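Long-range contacts in nitroreductase (Desulfitobacterium hafniense, PDB 3PXV), which binds FMN and probably acts as an FMN-dependent oxidoreductase of the nitroreductase family: residues I132-T137 with G163-L168; I97-D102 with I115-I120; S15-K20 with T173-H178. One frame throughout, in Å; residues are numbered along the deposited sequence.

Contact 1 (I132-T137 with G163-L168); sequences IMCGYT and GCSVLL. With FMN (flavin mononucleotide), chain F.
Ser165 sets its OG between its backbone N and carbonyl carbon (chi1 66°), and from there the hydroxyl meets the loop that follows Met133. Leu167 instead has CG anti to its carbonyl carbon (chi1 -47°), which lays its isobutyl group alongside Ile132. There Ile132 CG2 and Leu167 CD1 are 3.4 Å apart, tighter than usual van der Waals contact.

The backbones pair antiparallel. Ile132 and Leu167 form a hydrogen-bonded pair in which Leu167 N reaches Ile132 O at 2.7 Å, nearly straight at 164°, while the return bond from Ile132 N to Leu167 O is longer, 3.2 Å. Met133 and Val166 follow as a non-hydrogen-bonded pair, and the selenium (SE) of Met133, a selenomethionine, lies 3.9 Å from Val166 CG2. One step on, Cys134 N donates to Ser165 O at 2.8 Å. Regular pairing then gives way to a side-chain link: Ser165 OG donates to Cys134 O at 2.5 Å, shorter than expected and probably imprecise at this resolution, with Thr137 OG1 2.7 Å from the same Ser165 OG. The hydroxyl probably helps tie strand 161-169 to the turn that carries Gly135 and Tyr136, whose backbone N atoms both make weak bonds to FMN O4. The cofactor is also lined by Ile132, whose CD1 approaches flavin N1 to 3.5 Å, and by Met133 CB, over a face of the dimethylbenzene ring near C7 and C8. This strand end and turn are therefore part of the FMN pocket.

On its other side strand 161-169 pairs with strand 95-101, where Gly163 and Cys164 face Val99 in a classic beta bulge. Helix 106-126 packs on Met133, Cys164 and Val166, Pro40 of the second subunit also touches Met133, and Met96 lies against Leu167 and Thr137.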
loop_
_atom_site.group_PDB
_atom_site.type_symbol
_atom_site.label_atom_id
_atom_site.label_comp_id
_atom_site.label_asym_id
_atom_site.label_seq_id
_atom_site.Cartn_x
_atom_site.Cartn_y
_atom_site.Cartn_z
ATOM N N ILE B 132 -13.588 -2.256 -2.984
ATOM C CA ILE B 132 -12.875 -1.731 -4.123
ATOM C C ILE B 132 -12.198 -0.414 -3.733
ATOM O O ILE B 132 -12.826 0.420 -3.063
ATOM C CB ILE B 132 -13.798 -1.473 -5.343
ATOM C CG1 ILE B 132 -12.952 -1.133 -6.562
ATOM C CG2 ILE B 132 -14.799 -0.295 -5.085
ATOM C CD1 ILE B 132 -13.761 -0.893 -7.838
HETATM N N MSE B 133 -10.930 -0.242 -4.150
HETATM C CA MSE B 133 -10.206 1.027 -3.988
HETATM C C MSE B 133 -10.838 2.021 -4.962
HETATM O O MSE B 133 -11.075 1.710 -6.131
HETATM C CB MSE B 133 -8.708 0.884 -4.298
HETATM C CG MSE B 133 -7.765 0.865 -3.075
HETATM SE SE MSE B 133 -7.854 -0.718 -2.050
HETATM C CE MSE B 133 -6.300 -1.554 -2.722
ATOM N N CYS B 134 -11.134 3.222 -4.502
ATOM C CA CYS B 134 -11.790 4.148 -5.384
ATOM C C CYS B 134 -11.143 5.481 -5.257
ATOM O O CYS B 134 -11.334 6.170 -4.286
ATOM C CB CYS B 134 -13.259 4.214 -5.048
ATOM S SG CYS B 134 -14.177 5.313 -6.042
ATOM N N GLY B 135 -10.357 5.836 -6.256
ATOM C CA GLY B 135 -9.693 7.127 -6.293
ATOM C C GLY B 135 -10.653 8.208 -6.744
ATOM O O GLY B 135 -10.371 9.408 -6.554
ATOM N N TYR B 136 -11.777 7.780 -7.339
ATOM C CA TYR B 136 -12.781 8.708 -7.860
ATOM C C TYR B 136 -13.526 9.479 -6.773
ATOM O O TYR B 136 -14.051 10.556 -7.038
ATOM C CB TYR B 136 -13.760 8.039 -8.853
ATOM C CG TYR B 136 -13.269 7.912 -10.290
ATOM C CD1 TYR B 136 -12.469 8.886 -10.888
ATOM C CD2 TYR B 136 -13.703 6.865 -11.090
ATOM C CE1 TYR B 136 -12.064 8.772 -12.209
ATOM C CE2 TYR B 136 -13.320 6.751 -12.409
ATOM C CZ TYR B 136 -12.509 7.705 -12.973
ATOM O OH TYR B 136 -12.141 7.561 -14.290
ATOM N N THR B 137 -13.551 8.958 -5.550
ATOM C CA THR B 137 -14.144 9.712 -4.441
ATOM C C THR B 137 -13.450 11.073 -4.399
ATOM O O THR B 137 -14.050 12.061 -3.981
ATOM C CB THR B 137 -13.902 9.037 -3.068
ATOM O OG1 THR B 137 -14.276 7.664 -3.132
ATOM C CG2 THR B 137 -14.674 9.752 -1.955
ATOM N N GLY B 163 -6.668 11.088 -0.070
ATOM C CA GLY B 163 -5.589 10.166 -0.420
ATOM C C GLY B 163 -6.129 9.036 -1.260
ATOM O O GLY B 163 -5.696 8.836 -2.393
ATOM N N CYS B 164 -7.071 8.295 -0.699
ATOM C CA CYS B 164 -7.731 7.231 -1.430
ATOM C C CYS B 164 -8.934 6.800 -0.616
ATOM O O CYS B 164 -9.198 7.355 0.447
ATOM C CB CYS B 164 -6.785 6.068 -1.697
ATOM S SG CYS B 164 -7.368 4.945 -2.972
ATOM N N SER B 165 -9.700 5.854 -1.123
ATOM C CA SER B 165 -10.862 5.381 -0.380
ATOM C C SER B 165 -11.075 3.955 -0.709
ATOM O O SER B 165 -10.607 3.508 -1.718
ATOM C CB SER B 165 -12.113 6.174 -0.772
ATOM O OG SER B 165 -12.481 5.929 -2.125
ATOM N N VAL B 166 -11.768 3.232 0.149
ATOM C CA VAL B 166 -12.101 1.841 -0.123
ATOM C C VAL B 166 -13.574 1.693 0.105
ATOM O O VAL B 166 -14.027 1.932 1.204
ATOM C CB VAL B 166 -11.396 0.852 0.800
ATOM C CG1 VAL B 166 -11.761 -0.568 0.354
ATOM C CG2 VAL B 166 -9.874 1.075 0.779
ATOM N N LEU B 167 -14.318 1.279 -0.919
ATOM C CA LEU B 167 -15.763 1.105 -0.790
ATOM C C LEU B 167 -16.007 -0.281 -0.201
ATOM O O LEU B 167 -15.241 -1.211 -0.498
ATOM C CB LEU B 167 -16.473 1.256 -2.131
ATOM C CG LEU B 167 -16.085 2.466 -2.986
ATOM C CD1 LEU B 167 -16.752 2.354 -4.346
ATOM C CD2 LEU B 167 -16.457 3.789 -2.270
ATOM N N LEU B 168 -17.063 -0.414 0.609
ATOM C CA LEU B 168 -17.348 -1.654 1.287
ATOM C C LEU B 168 -18.821 -2.032 1.240
ATOM O O LEU B 168 -19.695 -1.177 1.322
ATOM C CB LEU B 168 -16.929 -1.547 2.751
ATOM C CG LEU B 168 -15.486 -1.141 3.110
ATOM C CD1 LEU B 168 -15.361 -0.967 4.597
ATOM C CD2 LEU B 168 -14.434 -2.121 2.583
HETATM N N1 FMN F . -11.645 0.988 -9.879
HETATM C C2 FMN F . -12.770 1.743 -10.147
HETATM O O2 FMN F . -13.766 1.263 -10.684
HETATM N N3 FMN F . -12.785 3.068 -9.807
HETATM C C4 FMN F . -11.705 3.671 -9.211
HETATM O O4 FMN F . -11.788 4.860 -8.943
HETATM C C4A FMN F . -10.568 2.908 -8.940
HETATM N N5 FMN F . -9.469 3.456 -8.343
HETATM C C5A FMN F . -8.474 2.649 -7.849
HETATM C C6 FMN F . -7.496 3.199 -7.017
HETATM C C7 FMN F . -6.479 2.411 -6.495
HETATM C C7M FMN F . -5.469 3.039 -5.614
HETATM C C8 FMN F . -6.435 1.064 -6.818
HETATM C C8M FMN F . -5.372 0.168 -6.294
HETATM C C9 FMN F . -7.413 0.505 -7.648
HETATM C C9A FMN F . -8.448 1.303 -8.174
HETATM N N10 FMN F . -9.429 0.791 -9.006
HETATM C C10 FMN F . -10.546 1.555 -9.278
HETATM C "C1'" FMN F . -9.579 -0.700 -9.090
HETATM C "C2'" FMN F . -8.650 -1.245 -10.161
HETATM O "O2'" FMN F . -9.243 -1.010 -11.423
HETATM C "C3'" FMN F . -8.404 -2.729 -9.907
HETATM O "O3'" FMN F . -7.763 -2.931 -8.665
HETATM C "C4'" FMN F . -7.524 -3.310 -11.000
HETATM O "O4'" FMN F . -8.244 -3.199 -12.190
HETATM C "C5'" FMN F . -7.152 -4.771 -10.745
HETATM O "O5'" FMN F . -8.324 -5.552 -10.612
HETATM P P FMN F . -8.664 -6.310 -9.239
HETATM O O1P FMN F . -10.039 -6.878 -9.386
HETATM O O2P FMN F . -8.648 -5.365 -8.022
HETATM O O3P FMN F . -7.639 -7.390 -9.140
#

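Contact 2 (I97-D102 with I115-I120); sequences IVVPID and ILCQTI
Val99 and Ile97, two residues apart on strand 95-101, carry the close packing against helix 106-126. Val99 CG2 comes to 3.5 Å from Leu116 CD2, a tight carbon pair in which the two side chains cross obliquely. Ile97 and Ile120 instead meet tip to tip, Ile97 CG2 lying 3.5 Å from Ile120 CD1. The extended second torsion of Ile120 (chi2 179°) carries CD1 out to that point.

Between these two pairs Val99 CG2 makes an ordinary contact with Cys117 SG at 3.8 Å, and the fit is looser toward Ile120, where Val99 CG2 is 4.3 Å from Ile120 CD1. Past Val99 the strand parts from the helix. No hydrogen bond joins the segments, so the contact is purely apolar. The far side of the helix does not face solvent but the second subunit, where Thr119 OG1 bonds to Gln118 NE2 of that chain.

With short-segment axes 10.1 Å apart at closest and running 167° to each other, the strand and the next helix in the chain form an antiparallel beta-alpha unit. Such a sheet backed by a helix at the dimer interface belongs to the FMN-dependent nitroreductase-like fold.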
loop_
_atom_site.group_PDB
_atom_site.type_symbol
_atom_site.label_atom_id
_atom_site.label_comp_id
_atom_site.label_asym_id
_atom_site.label_seq_id
_atom_site.Cartn_x
_atom_site.Cartn_y
_atom_site.Cartn_z
ATOM N N ILE B 97 -14.531 3.730 3.438
ATOM C CA ILE B 97 -13.545 4.282 4.323
ATOM C C ILE B 97 -12.767 5.255 3.483
ATOM O O ILE B 97 -12.243 4.883 2.427
ATOM C CB ILE B 97 -12.641 3.223 4.890
ATOM C CG1 ILE B 97 -13.442 2.397 5.903
ATOM C CG2 ILE B 97 -11.430 3.883 5.525
ATOM C CD1 ILE B 97 -12.681 1.232 6.519
ATOM N N VAL B 98 -12.754 6.509 3.923
ATOM C CA VAL B 98 -12.010 7.585 3.269
ATOM C C VAL B 98 -10.714 7.779 4.024
ATOM O O VAL B 98 -10.740 7.876 5.242
ATOM C CB VAL B 98 -12.828 8.897 3.262
ATOM C CG1 VAL B 98 -12.027 10.039 2.630
ATOM C CG2 VAL B 98 -14.174 8.655 2.500
ATOM N N VAL B 99 -9.584 7.804 3.302
ATOM C CA VAL B 99 -8.259 7.973 3.896
ATOM C C VAL B 99 -7.625 9.283 3.458
ATOM O O VAL B 99 -7.042 9.378 2.386
ATOM C CB VAL B 99 -7.301 6.810 3.569
ATOM C CG1 VAL B 99 -6.002 6.978 4.351
ATOM C CG2 VAL B 99 -7.915 5.507 3.931
ATOM N N PRO B 100 -7.806 10.336 4.260
ATOM C CA PRO B 100 -7.158 11.587 3.922
ATOM C C PRO B 100 -5.681 11.535 4.318
ATOM O O PRO B 100 -5.285 10.728 5.152
ATOM C CB PRO B 100 -7.911 12.600 4.793
ATOM C CG PRO B 100 -8.260 11.823 5.989
ATOM C CD PRO B 100 -8.672 10.485 5.441
ATOM N N ILE B 101 -4.872 12.398 3.739
ATOM C CA ILE B 101 -3.448 12.358 4.021
ATOM C C ILE B 101 -2.874 13.761 4.140
ATOM O O ILE B 101 -3.474 14.735 3.662
ATOM C CB ILE B 101 -2.657 11.540 2.939
ATOM C CG1 ILE B 101 -2.769 12.159 1.553
ATOM C CG2 ILE B 101 -3.114 10.096 2.843
ATOM C CD1 ILE B 101 -1.730 11.561 0.599
ATOM N N ASP B 102 -1.720 13.850 4.804
ATOM C CA ASP B 102 -0.999 15.103 4.970
ATOM C C ASP B 102 -0.207 15.278 3.672
ATOM O O ASP B 102 0.635 14.459 3.362
ATOM C CB ASP B 102 -0.071 15.012 6.184
ATOM C CG ASP B 102 0.635 16.343 6.519
ATOM O OD1 ASP B 102 0.592 17.289 5.720
ATOM O OD2 ASP B 102 1.233 16.430 7.614
ATOM N N ILE B 115 -0.402 1.459 1.485
ATOM C CA ILE B 115 -0.185 0.403 2.457
ATOM C C ILE B 115 -1.424 0.220 3.296
ATOM O O ILE B 115 -1.830 -0.897 3.565
ATOM C CB ILE B 115 0.982 0.729 3.362
ATOM C CG1 ILE B 115 2.279 0.597 2.552
ATOM C CG2 ILE B 115 0.976 -0.190 4.595
ATOM C CD1 ILE B 115 3.568 0.891 3.310
ATOM N N LEU B 116 -2.041 1.321 3.710
ATOM C CA LEU B 116 -3.211 1.220 4.550
ATOM C C LEU B 116 -4.453 0.764 3.759
ATOM O O LEU B 116 -5.245 -0.057 4.265
ATOM C CB LEU B 116 -3.431 2.536 5.270
ATOM C CG LEU B 116 -4.606 2.719 6.242
ATOM C CD1 LEU B 116 -4.254 3.741 7.286
ATOM C CD2 LEU B 116 -5.890 3.112 5.476
ATOM N N CYS B 117 -4.627 1.273 2.533
ATOM C CA CYS B 117 -5.797 0.894 1.747
ATOM C C CYS B 117 -5.793 -0.585 1.431
ATOM O O CYS B 117 -6.841 -1.207 1.457
ATOM C CB CYS B 117 -5.970 1.773 0.507
ATOM S SG CYS B 117 -6.488 3.449 1.021
ATOM N N GLN B 118 -4.618 -1.156 1.155
ATOM C CA GLN B 118 -4.504 -2.607 0.905
ATOM C C GLN B 118 -4.814 -3.358 2.198
ATOM O O GLN B 118 -5.489 -4.379 2.173
ATOM C CB GLN B 118 -3.128 -2.990 0.335
ATOM C CG GLN B 118 -2.897 -4.472 0.089
ATOM C CD GLN B 118 -3.814 -5.110 -0.951
ATOM O OE1 GLN B 118 -4.821 -4.554 -1.319
ATOM N NE2 GLN B 118 -3.462 -6.305 -1.412
ATOM N N THR B 119 -4.356 -2.853 3.336
ATOM C CA THR B 119 -4.665 -3.523 4.602
ATOM C C THR B 119 -6.187 -3.581 4.810
ATOM O O THR B 119 -6.739 -4.616 5.216
ATOM C CB THR B 119 -4.011 -2.831 5.748
ATOM O OG1 THR B 119 -2.604 -2.767 5.499
ATOM C CG2 THR B 119 -4.288 -3.582 7.054
ATOM N N ILE B 120 -6.872 -2.485 4.488
ATOM C CA ILE B 120 -8.328 -2.462 4.546
ATOM C C ILE B 120 -8.922 -3.530 3.608
ATOM O O ILE B 120 -9.750 -4.353 4.029
ATOM C CB ILE B 120 -8.918 -1.079 4.127
ATOM C CG1 ILE B 120 -8.515 -0.001 5.133
ATOM C CG2 ILE B 120 -10.445 -1.195 3.973
ATOM C CD1 ILE B 120 -8.999 1.401 4.830
#

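Contact 3 (S15-K20 with T173-H178); sequences SCRDFK and TTKPPH. With FMN (flavin mononucleotide), chain F.
Arg17 turns the edge of its guanidinium to Lys175 CE and to the flavin, with FMN N1 in its plane, while Ser15 CB sits 3.9 Å above one face, offset toward its rim. The Phe19 ring has Cys16 SG over its centre, and the His178 ring takes FMN O3P at its edge, in plane, where His178 ND1 donates to O3P at 2.5 Å.

The extended run from CG to NE lets Arg17 NE donate to FMN O2 at 2.7 Å, almost straight at 173°, and Arg17 NH2 to FMN N1 at 3.1 Å. A leucine here would probably leave flavin O2 and N1 without these donors and Lys175 CE without its neighbour. Two loops distant in sequence form part of the FMN site of the nitroreductase fold, Arg17 at the pyrimidine edge and Ser15, Lys175 and His178 at the phosphate. Lys175 bends at chi4 (-58°), and its NZ bonds to FMN O1P at 2.6 Å and to Pro176 O; Ser15 N also donates to O1P, and Ser15 OG to FMN O2P at 2.6 Å. Farther from the cofactor, a water accepts from Arg17 N and donates to Thr173 O, beside a weak backbone bond from Thr173 N to Asp18 O.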
loop_
_atom_site.group_PDB
_atom_site.type_symbol
_atom_site.label_atom_id
_atom_site.label_comp_id
_atom_site.label_asym_id
_atom_site.label_seq_id
_atom_site.Cartn_x
_atom_site.Cartn_y
_atom_site.Cartn_z
ATOM N N SER B 15 -11.847 -6.445 -7.277
ATOM C CA SER B 15 -12.528 -5.161 -7.248
ATOM C C SER B 15 -14.013 -5.328 -7.528
ATOM O O SER B 15 -14.409 -5.654 -8.639
ATOM C CB SER B 15 -11.916 -4.205 -8.256
ATOM O OG SER B 15 -10.659 -3.754 -7.818
ATOM N N CYS B 16 -14.847 -5.113 -6.530
ATOM C CA CYS B 16 -16.293 -5.242 -6.723
ATOM C C CYS B 16 -16.890 -3.957 -7.307
ATOM O O CYS B 16 -16.602 -2.850 -6.805
ATOM C CB CYS B 16 -16.976 -5.571 -5.391
ATOM S SG CYS B 16 -18.755 -5.658 -5.444
ATOM N N ARG B 17 -17.708 -4.090 -8.346
ATOM C CA ARG B 17 -18.348 -2.916 -8.937
ATOM C C ARG B 17 -19.893 -3.017 -9.023
ATOM O O ARG B 17 -20.518 -2.498 -9.944
ATOM C CB ARG B 17 -17.749 -2.636 -10.310
ATOM C CG ARG B 17 -16.326 -2.177 -10.224
ATOM C CD ARG B 17 -15.815 -1.679 -11.561
ATOM N NE ARG B 17 -14.424 -1.269 -11.411
ATOM C CZ ARG B 17 -13.378 -2.046 -11.669
ATOM N NH1 ARG B 17 -13.543 -3.282 -12.149
ATOM N NH2 ARG B 17 -12.149 -1.570 -11.472
ATOM N N ASP B 18 -20.493 -3.653 -8.035
ATOM C CA ASP B 18 -21.927 -3.830 -8.007
ATOM C C ASP B 18 -22.254 -4.351 -6.614
ATOM O O ASP B 18 -22.119 -5.550 -6.325
ATOM C CB ASP B 18 -22.329 -4.834 -9.090
ATOM C CG ASP B 18 -23.811 -5.071 -9.150
ATOM O OD1 ASP B 18 -24.567 -4.296 -8.544
ATOM O OD2 ASP B 18 -24.224 -6.031 -9.827
ATOM N N PHE B 19 -22.643 -3.431 -5.745
ATOM C CA PHE B 19 -22.955 -3.740 -4.352
ATOM C C PHE B 19 -24.447 -3.757 -4.036
ATOM O O PHE B 19 -25.217 -3.013 -4.619
ATOM C CB PHE B 19 -22.325 -2.676 -3.446
ATOM C CG PHE B 19 -20.808 -2.646 -3.463
ATOM C CD1 PHE B 19 -20.124 -1.862 -4.363
ATOM C CD2 PHE B 19 -20.078 -3.335 -2.506
ATOM C CE1 PHE B 19 -18.734 -1.801 -4.343
ATOM C CE2 PHE B 19 -18.692 -3.287 -2.494
ATOM C CZ PHE B 19 -18.028 -2.516 -3.397
ATOM N N LYS B 20 -24.830 -4.606 -3.087
ATOM C CA LYS B 20 -26.177 -4.651 -2.543
ATOM C C LYS B 20 -26.259 -3.457 -1.589
ATOM O O LYS B 20 -25.219 -2.889 -1.215
ATOM C CB LYS B 20 -26.424 -5.980 -1.795
ATOM C CG LYS B 20 -26.329 -7.233 -2.697
ATOM C CD LYS B 20 -26.199 -8.575 -1.931
ATOM C CE LYS B 20 -27.507 -9.275 -1.683
ATOM N NZ LYS B 20 -28.136 -9.793 -2.951
ATOM N N THR B 173 -22.972 -8.605 -7.701
ATOM C CA THR B 173 -22.367 -9.378 -8.786
ATOM C C THR B 173 -20.844 -9.426 -8.601
ATOM O O THR B 173 -20.204 -8.472 -8.172
ATOM C CB THR B 173 -22.765 -8.870 -10.214
ATOM O OG1 THR B 173 -22.068 -7.674 -10.543
ATOM C CG2 THR B 173 -24.283 -8.629 -10.324
ATOM N N THR B 174 -20.297 -10.583 -8.928
ATOM C CA THR B 174 -18.877 -10.905 -8.790
ATOM C C THR B 174 -17.990 -10.553 -10.015
ATOM O O THR B 174 -18.472 -10.140 -11.091
ATOM C CB THR B 174 -18.793 -12.423 -8.451
ATOM O OG1 THR B 174 -18.659 -12.562 -7.030
ATOM C CG2 THR B 174 -17.654 -13.138 -9.173
ATOM N N LYS B 175 -16.681 -10.652 -9.804
ATOM C CA LYS B 175 -15.681 -10.478 -10.853
ATOM C C LYS B 175 -14.398 -11.231 -10.453
ATOM O O LYS B 175 -14.035 -11.258 -9.281
ATOM C CB LYS B 175 -15.396 -8.998 -11.053
ATOM C CG LYS B 175 -14.078 -8.678 -11.702
ATOM C CD LYS B 175 -13.766 -7.214 -11.652
ATOM C CE LYS B 175 -12.395 -6.939 -12.236
ATOM N NZ LYS B 175 -11.285 -7.666 -11.545
ATOM N N PRO B 176 -13.728 -11.888 -11.414
ATOM C CA PRO B 176 -12.480 -12.506 -10.983
ATOM C C PRO B 176 -11.422 -11.441 -10.763
ATOM O O PRO B 176 -11.475 -10.371 -11.365
ATOM C CB PRO B 176 -12.074 -13.392 -12.168
ATOM C CG PRO B 176 -13.271 -13.478 -13.041
ATOM C CD PRO B 176 -14.141 -12.319 -12.759
ATOM N N PRO B 177 -10.464 -11.716 -9.894
ATOM C CA PRO B 177 -9.404 -10.718 -9.783
ATOM C C PRO B 177 -8.550 -10.706 -11.051
ATOM O O PRO B 177 -8.640 -11.608 -11.853
ATOM C CB PRO B 177 -8.588 -11.184 -8.577
ATOM C CG PRO B 177 -9.045 -12.579 -8.289
ATOM C CD PRO B 177 -10.388 -12.776 -8.888
ATOM N N HIS B 178 -7.744 -9.670 -11.221
ATOM C CA HIS B 178 -6.819 -9.576 -12.341
ATOM C C HIS B 178 -5.898 -10.796 -12.306
ATOM O O HIS B 178 -5.552 -11.302 -11.224
ATOM C CB HIS B 178 -6.000 -8.278 -12.244
ATOM C CG HIS B 178 -4.975 -8.288 -11.156
ATOM N ND1 HIS B 178 -5.288 -8.057 -9.835
ATOM C CD2 HIS B 178 -3.636 -8.496 -11.196
ATOM C CE1 HIS B 178 -4.186 -8.121 -9.107
ATOM N NE2 HIS B 178 -3.168 -8.392 -9.907
HETATM N N1 FMN F . -11.645 0.988 -9.879
HETATM C C2 FMN F . -12.770 1.743 -10.147
HETATM O O2 FMN F . -13.766 1.263 -10.684
HETATM N N3 FMN F . -12.785 3.068 -9.807
HETATM C C4 FMN F . -11.705 3.671 -9.211
HETATM O O4 FMN F . -11.788 4.860 -8.943
HETATM C C4A FMN F . -10.568 2.908 -8.940
HETATM N N5 FMN F . -9.469 3.456 -8.343
HETATM C C5A FMN F . -8.474 2.649 -7.849
HETATM C C6 FMN F . -7.496 3.199 -7.017
HETATM C C7 FMN F . -6.479 2.411 -6.495
HETATM C C7M FMN F . -5.469 3.039 -5.614
HETATM C C8 FMN F . -6.435 1.064 -6.818
HETATM C C8M FMN F . -5.372 0.168 -6.294
HETATM C C9 FMN F . -7.413 0.505 -7.648
HETATM C C9A FMN F . -8.448 1.303 -8.174
HETATM N N10 FMN F . -9.429 0.791 -9.006
HETATM C C10 FMN F . -10.546 1.555 -9.278
HETATM C "C1'" FMN F . -9.579 -0.700 -9.090
HETATM C "C2'" FMN F . -8.650 -1.245 -10.161
HETATM O "O2'" FMN F . -9.243 -1.010 -11.423
HETATM C "C3'" FMN F . -8.404 -2.729 -9.907
HETATM O "O3'" FMN F . -7.763 -2.931 -8.665
HETATM C "C4'" FMN F . -7.524 -3.310 -11.000
HETATM O "O4'" FMN F . -8.244 -3.199 -12.190
HETATM C "C5'" FMN F . -7.152 -4.771 -10.745
HETATM O "O5'" FMN F . -8.324 -5.552 -10.612
HETATM P P FMN F . -8.664 -6.310 -9.239
HETATM O O1P FMN F . -10.039 -6.878 -9.386
HETATM O O2P FMN F . -8.648 -5.365 -8.022
HETATM O O3P FMN F . -7.639 -7.390 -9.140
HETATM O O HOH W 1 -18.407 -6.885 -9.291
#

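Overall arrangement
Contacts 1 and 2 share one antiparallel sheet: their centres are 9 Å apart, with strands 161-169 and 95-101 joined by probable hydrogen bonds, Val166 N to Ile97 O and Cys164 O to Val99 N, both 2.9 Å. Contact 3 lies 14 Å from contact 1, centre to centre, and meets it through Ile132, whose CB is 3.4 Å from Cys16 O. Both line the FMN, contact 1 along the rings and contact 3 from pyrimidine edge to phosphate. Contact 2, about 20 Å from contact 3 between centres, stands back from the cofactor, the Cys117 side chain about 6 Å from a bound FMN. Contact 3 encloses both along the chain, contact 2 closing before contact 1 opens.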